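Local coordinates for protein dienelactone hydrolase (Anabaena variabilis, PDB 2O2G) that probably acts as a hydrolase of the dienelactone hydrolase family, built on the alpha/beta-hydrolase fold, at residues A[141-146]-A[216-221]; A[160-165]-A[185-190]. All coordinates share one frame; numbering follows the deposited sequence. Where two conformers were deposited one is given.

Contact 1: residues A[141-146]-A[216-221]; sequences AVVSRG and EWFMHY. With SO4 (sulfate ion), chain B.
A141 and V143 of strand 141-145 face the last turn and a half of helix 206-221; its residues 216-221 run antiparallel to the strand at 172°, the two short axes 8.7 Å apart. The CA atoms are closest at A141 and Y221. The A141 methyl sits among three aromatic residues: its CB lies 3.7 Å from CB of Y221 and also touches CD1 of F218, at that ring's edge, and CD1 of W217. Two residues on, CG2 of V143 reaches CZ of F218 at 3.4 Å and CD1 of W217 at 3.8 Å. With CG1 anti to the backbone N (chi1 174°), V143 has CG2 beside that N, directed at the two rings. Within the helix, CE2 of Y221 stands 3.5 Å above the centre of the W217 ring. W217 NE1 passes V142 O at 3.6 Å but bonds instead to P162 O. At the far end of the strand, R145 grips a sulfate, probably from the crystallisation liquor, through NH1 to O3 and NH2 to O4, both 3.0 Å; NH2 also bonds to S122. Strand and helix therefore meet through apolar groups, and the one indole N-H buried there is satisfied by the carbonyl of P162, just before strand 163-168.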
loop_
_atom_site.group_PDB
_atom_site.type_symbol
_atom_site.label_atom_id
_atom_site.label_comp_id
_atom_site.label_asym_id
_atom_site.label_seq_id
_atom_site.Cartn_x
_atom_site.Cartn_y
_atom_site.Cartn_z
ATOM N N ALA A 141 -2.911 -2.221 9.683
ATOM C CA ALA A 141 -3.977 -1.777 8.786
ATOM C C ALA A 141 -3.565 -1.908 7.337
ATOM O O ALA A 141 -2.389 -1.816 6.989
ATOM C CB ALA A 141 -4.406 -0.301 9.085
ATOM N N VAL A 142 -4.551 -2.144 6.481
ATOM C CA VAL A 142 -4.315 -2.244 5.049
ATOM C C VAL A 142 -5.464 -1.555 4.309
ATOM O O VAL A 142 -6.608 -1.694 4.688
ATOM C CB VAL A 142 -4.226 -3.721 4.549
ATOM C CG1 VAL A 142 -4.126 -3.784 2.994
ATOM C CG2 VAL A 142 -3.058 -4.457 5.191
ATOM N N VAL A 143 -5.122 -0.797 3.278
ATOM C CA VAL A 143 -6.101 -0.183 2.381
ATOM C C VAL A 143 -5.692 -0.662 0.974
ATOM O O VAL A 143 -4.520 -0.572 0.597
ATOM C CB VAL A 143 -6.084 1.345 2.432
ATOM C CG1 VAL A 143 -7.030 1.937 1.373
ATOM C CG2 VAL A 143 -6.450 1.841 3.791
ATOM N N SER A 144 -6.652 -1.190 0.224
ATOM C CA SER A 144 -6.422 -1.652 -1.133
ATOM C C SER A 144 -7.207 -0.751 -2.074
ATOM O O SER A 144 -8.425 -0.648 -1.929
ATOM C CB SER A 144 -6.840 -3.106 -1.294
ATOM O OG SER A 144 -6.889 -3.387 -2.676
ATOM N N ARG A 145 -6.498 -0.039 -2.962
ATOM C CA ARG A 145 -7.143 0.883 -3.924
ATOM C C ARG A 145 -7.287 0.220 -5.281
ATOM O O ARG A 145 -6.303 0.041 -6.013
ATOM C CB ARG A 145 -6.352 2.180 -4.062
ATOM C CG ARG A 145 -7.016 3.256 -4.940
ATOM C CD ARG A 145 -5.974 4.043 -5.680
ATOM N NE ARG A 145 -5.434 3.234 -6.786
ATOM C CZ ARG A 145 -4.359 3.539 -7.489
ATOM N NH1 ARG A 145 -3.597 4.572 -7.160
ATOM N NH2 ARG A 145 -3.992 2.744 -8.472
ATOM N N GLY A 146 -8.520 -0.161 -5.614
ATOM C CA GLY A 146 -8.793 -0.786 -6.913
ATOM C C GLY A 146 -7.961 -2.026 -7.174
ATOM O O GLY A 146 -7.456 -2.205 -8.273
ATOM N N GLU A 216 -8.726 8.483 7.125
ATOM C CA GLU A 216 -9.635 8.101 8.233
ATOM C C GLU A 216 -9.304 6.718 8.778
ATOM O O GLU A 216 -9.265 6.491 9.999
ATOM C CB GLU A 216 -11.109 8.114 7.767
ATOM C CG GLU A 216 -11.597 9.535 7.675
ATOM C CD GLU A 216 -12.915 9.684 6.974
ATOM O OE1 GLU A 216 -13.277 8.800 6.170
ATOM O OE2 GLU A 216 -13.573 10.719 7.234
ATOM N N TRP A 217 -9.062 5.792 7.864
ATOM C CA TRP A 217 -8.765 4.418 8.243
ATOM C C TRP A 217 -7.454 4.291 8.994
ATOM O O TRP A 217 -7.410 3.669 10.076
ATOM C CB TRP A 217 -8.746 3.514 7.011
ATOM C CG TRP A 217 -8.793 2.038 7.272
ATOM C CD1 TRP A 217 -7.742 1.170 7.250
ATOM C CD2 TRP A 217 -9.961 1.239 7.514
ATOM N NE1 TRP A 217 -8.169 -0.087 7.505
ATOM C CE2 TRP A 217 -9.528 -0.090 7.660
ATOM C CE3 TRP A 217 -11.328 1.524 7.632
ATOM C CZ2 TRP A 217 -10.414 -1.154 7.910
ATOM C CZ3 TRP A 217 -12.206 0.493 7.878
ATOM C CH2 TRP A 217 -11.743 -0.854 8.002
ATOM N N PHE A 218 -6.393 4.850 8.416
ATOM C CA PHE A 218 -5.047 4.748 9.020
ATOM C C PHE A 218 -4.980 5.501 10.334
ATOM O O PHE A 218 -4.349 5.050 11.304
ATOM C CB PHE A 218 -3.986 5.263 8.033
ATOM C CG PHE A 218 -3.771 4.362 6.843
ATOM C CD1 PHE A 218 -3.551 3.012 7.010
ATOM C CD2 PHE A 218 -3.746 4.874 5.559
ATOM C CE1 PHE A 218 -3.298 2.211 5.938
ATOM C CE2 PHE A 218 -3.483 4.050 4.475
ATOM C CZ PHE A 218 -3.295 2.736 4.662
HETATM N N MSE A 219 -5.629 6.663 10.406
HETATM C CA MSE A 219 -5.607 7.408 11.655
HETATM C C MSE A 219 -6.239 6.602 12.780
HETATM O O MSE A 219 -5.739 6.595 13.922
HETATM C CB MSE A 219 -6.263 8.773 11.466
HETATM C CG MSE A 219 -5.408 9.675 10.606
HETATM SE SE MSE A 219 -3.859 10.258 11.592
HETATM C CE MSE A 219 -4.883 11.244 12.802
ATOM N N HIS A 220 -7.306 5.899 12.475
ATOM C CA HIS A 220 -7.961 5.092 13.508
ATOM C C HIS A 220 -7.150 3.878 13.930
ATOM O O HIS A 220 -7.006 3.628 15.131
ATOM C CB HIS A 220 -9.323 4.602 13.054
ATOM C CG HIS A 220 -10.016 3.760 14.076
ATOM N ND1 HIS A 220 -10.494 4.277 15.264
ATOM C CD2 HIS A 220 -10.300 2.436 14.102
ATOM C CE1 HIS A 220 -11.046 3.309 15.972
ATOM N NE2 HIS A 220 -10.947 2.183 15.286
ATOM N N TYR A 221 -6.652 3.125 12.947
ATOM C CA TYR A 221 -5.948 1.873 13.205
ATOM C C TYR A 221 -4.442 1.942 13.461
ATOM O O TYR A 221 -3.912 0.997 13.989
ATOM C CB TYR A 221 -6.245 0.829 12.101
ATOM C CG TYR A 221 -7.651 0.311 12.136
ATOM C CD1 TYR A 221 -8.058 -0.536 13.145
ATOM C CD2 TYR A 221 -8.573 0.639 11.149
ATOM C CE1 TYR A 221 -9.327 -1.006 13.211
ATOM C CE2 TYR A 221 -9.863 0.163 11.203
ATOM C CZ TYR A 221 -10.239 -0.668 12.242
ATOM O OH TYR A 221 -11.520 -1.169 12.327
HETATM S S SO4 B . -0.263 3.428 -9.223
HETATM O O1 SO4 B . 0.670 2.922 -8.233
HETATM O O2 SO4 B . 0.538 3.934 -10.301
HETATM O O3 SO4 B . -0.938 4.563 -8.624
HETATM O O4 SO4 B . -1.223 2.421 -9.660
#

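Contact 2: residues A[160-165]-A[185-190]; sequences KAPTLL and LQTSKR
T163 and L164 pair in parallel register with K189 and R190, and here the contact is tight. T163 N bonds to S188 O, and R190 N to T163 O in the carbonyl plane. L165 N bonds to R190 O at 2.8 Å, nearly straight (166°). On the face that carries T163, its CG2 meets L185 CD1 at 3.8 Å, the two side chains crossing at about a right angle; T163 OG1 turns back to A161 O. Before the strands begin, T187 ties the two loops together. Its OG1, anti to the backbone N (chi1 -176°), gives a bond of 3.0 Å to K160 O from above the carbonyl plane, while its CG2 lies 3.4 Å from A161 O. A valine here, lacking the hydroxyl, would probably leave K160 O without this partner and the two loops less firmly tied. The solvent side is looser: CB of S188 only brushes CB of P162 at 4.1 Å, and R190 offers its CB to L164 CD1 while its guanidinium leads away. K189 likewise extends off, its NZ held by L185 O and L182 O. Helix 172-184 joins the two strands, so the contact pairs the parallel strands of a beta-alpha-beta unit at the sheet edge, as in alpha/beta hydrolases.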
loop_
_atom_site.group_PDB
_atom_site.type_symbol
_atom_site.label_atom_id
_atom_site.label_comp_id
_atom_site.label_asym_id
_atom_site.label_seq_id
_atom_site.Cartn_x
_atom_site.Cartn_y
_atom_site.Cartn_z
ATOM N N LYS A 160 -4.707 -10.367 9.494
ATOM C CA LYS A 160 -5.167 -9.918 10.820
ATOM C C LYS A 160 -5.319 -8.402 10.889
ATOM O O LYS A 160 -5.935 -7.886 11.812
ATOM C CB LYS A 160 -4.194 -10.401 11.916
ATOM C CG LYS A 160 -4.049 -11.934 12.035
ATOM C CD LYS A 160 -5.301 -12.598 12.587
ATOM C CE LYS A 160 -5.111 -14.093 12.906
ATOM N NZ LYS A 160 -4.946 -14.981 11.718
ATOM N N ALA A 161 -4.742 -7.698 9.920
ATOM C CA ALA A 161 -4.777 -6.241 9.848
ATOM C C ALA A 161 -6.126 -5.753 9.340
ATOM O O ALA A 161 -6.585 -6.219 8.281
ATOM C CB ALA A 161 -3.687 -5.752 8.917
ATOM N N PRO A 162 -6.811 -4.868 10.109
ATOM C CA PRO A 162 -8.080 -4.291 9.594
ATOM C C PRO A 162 -7.899 -3.715 8.178
ATOM O O PRO A 162 -7.070 -2.814 7.945
ATOM C CB PRO A 162 -8.431 -3.229 10.638
ATOM C CG PRO A 162 -7.843 -3.820 11.929
ATOM C CD PRO A 162 -6.529 -4.423 11.492
ATOM N N THR A 163 -8.741 -4.195 7.270
ATOM C CA THR A 163 -8.617 -3.964 5.832
ATOM C C THR A 163 -9.813 -3.233 5.193
ATOM O O THR A 163 -10.960 -3.625 5.335
ATOM C CB THR A 163 -8.465 -5.343 5.127
ATOM O OG1 THR A 163 -7.270 -5.982 5.593
ATOM C CG2 THR A 163 -8.457 -5.224 3.627
ATOM N N LEU A 164 -9.483 -2.187 4.448
ATOM C CA LEU A 164 -10.428 -1.389 3.734
ATOM C C LEU A 164 -10.165 -1.561 2.245
ATOM O O LEU A 164 -9.095 -1.193 1.721
ATOM C CB LEU A 164 -10.235 0.084 4.107
ATOM C CG LEU A 164 -11.003 1.113 3.305
ATOM C CD1 LEU A 164 -12.501 0.874 3.382
ATOM C CD2 LEU A 164 -10.609 2.506 3.834
ATOM N N LEU A 165 -11.145 -2.108 1.562
ATOM C CA LEU A 165 -11.100 -2.276 0.120
ATOM C C LEU A 165 -11.858 -1.079 -0.535
ATOM O O LEU A 165 -13.005 -0.784 -0.198
ATOM C CB LEU A 165 -11.729 -3.620 -0.238
ATOM C CG LEU A 165 -11.133 -4.896 0.375
ATOM C CD1 LEU A 165 -11.860 -6.130 -0.123
ATOM C CD2 LEU A 165 -9.669 -5.047 0.062
ATOM N N LEU A 185 -12.060 -12.407 4.084
ATOM C CA LEU A 185 -11.399 -11.756 5.208
ATOM C C LEU A 185 -12.146 -12.130 6.501
ATOM O O LEU A 185 -13.378 -12.243 6.509
ATOM C CB LEU A 185 -11.342 -10.225 5.032
ATOM C CG LEU A 185 -10.488 -9.728 3.869
ATOM C CD1 LEU A 185 -10.739 -8.259 3.537
ATOM C CD2 LEU A 185 -9.020 -9.990 4.183
ATOM N N GLN A 186 -11.383 -12.367 7.571
ATOM C CA GLN A 186 -11.917 -12.718 8.881
ATOM C C GLN A 186 -11.649 -11.638 9.928
ATOM O O GLN A 186 -11.997 -11.810 11.086
ATOM C CB GLN A 186 -11.290 -14.047 9.357
ATOM C CG GLN A 186 -11.505 -15.190 8.385
ATOM C CD GLN A 186 -12.965 -15.475 8.170
ATOM O OE1 GLN A 186 -13.684 -15.791 9.117
ATOM N NE2 GLN A 186 -13.417 -15.378 6.924
ATOM N N THR A 187 -11.053 -10.524 9.521
ATOM C CA THR A 187 -10.704 -9.440 10.426
ATOM C C THR A 187 -11.714 -8.309 10.262
ATOM O O THR A 187 -12.658 -8.438 9.475
ATOM C CB THR A 187 -9.273 -8.929 10.098
ATOM O OG1 THR A 187 -8.875 -7.915 11.038
ATOM C CG2 THR A 187 -9.193 -8.381 8.657
ATOM N N SER A 188 -11.535 -7.213 11.008
ATOM C CA SER A 188 -12.378 -6.025 10.853
ATOM C C SER A 188 -12.161 -5.592 9.415
ATOM O O SER A 188 -11.018 -5.551 8.919
ATOM C CB SER A 188 -11.998 -4.873 11.806
ATOM O OG SER A 188 -12.287 -5.205 13.150
ATOM N N LYS A 189 -13.247 -5.244 8.734
ATOM C CA LYS A 189 -13.119 -5.016 7.302
ATOM C C LYS A 189 -14.232 -4.142 6.747
ATOM O O LYS A 189 -15.299 -4.031 7.364
ATOM C CB LYS A 189 -13.149 -6.389 6.616
ATOM C CG LYS A 189 -14.434 -7.121 6.834
ATOM C CD LYS A 189 -14.414 -8.541 6.268
ATOM C CE LYS A 189 -15.730 -9.194 6.459
ATOM N NZ LYS A 189 -15.736 -10.681 6.119
ATOM N N ARG A 190 -13.975 -3.560 5.570
ATOM C CA ARG A 190 -14.995 -2.762 4.864
ATOM C C ARG A 190 -14.664 -2.628 3.410
ATOM O O ARG A 190 -13.493 -2.569 3.038
ATOM C CB ARG A 190 -15.110 -1.367 5.446
ATOM C CG ARG A 190 -16.298 -0.527 4.965
ATOM C CD ARG A 190 -16.395 0.727 5.815
ATOM N NE ARG A 190 -16.653 0.319 7.198
ATOM C CZ ARG A 190 -16.250 0.962 8.295
ATOM N NH1 ARG A 190 -15.561 2.095 8.214
ATOM N NH2 ARG A 190 -16.516 0.449 9.494
#

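In the fold
Contacts 1 and 2 have centres about 9 Å apart and share one mixed sheet, in which strands 139-145, 163-168 and 189-194 lie side by side, the last at its edge. Along the chain the order is 141-146, 160-165, 185-190, 216-221, so contact 2 falls wholly between the two halves of contact 1. Strands 139-145 and 163-168 are probably hydrogen-bonded through S144 N to L164 O and L164 N to V142 O. Helix 206-221, half of contact 1, also reaches contact 2: its Y221 touches P162, and W217 lies against T163. The C-terminal helix thus spans neighbouring strands of the alpha/beta-hydrolase sheet, while the C-terminal end of strand 139-145 lies by S122, probably the nucleophile of a GxSxG elbow.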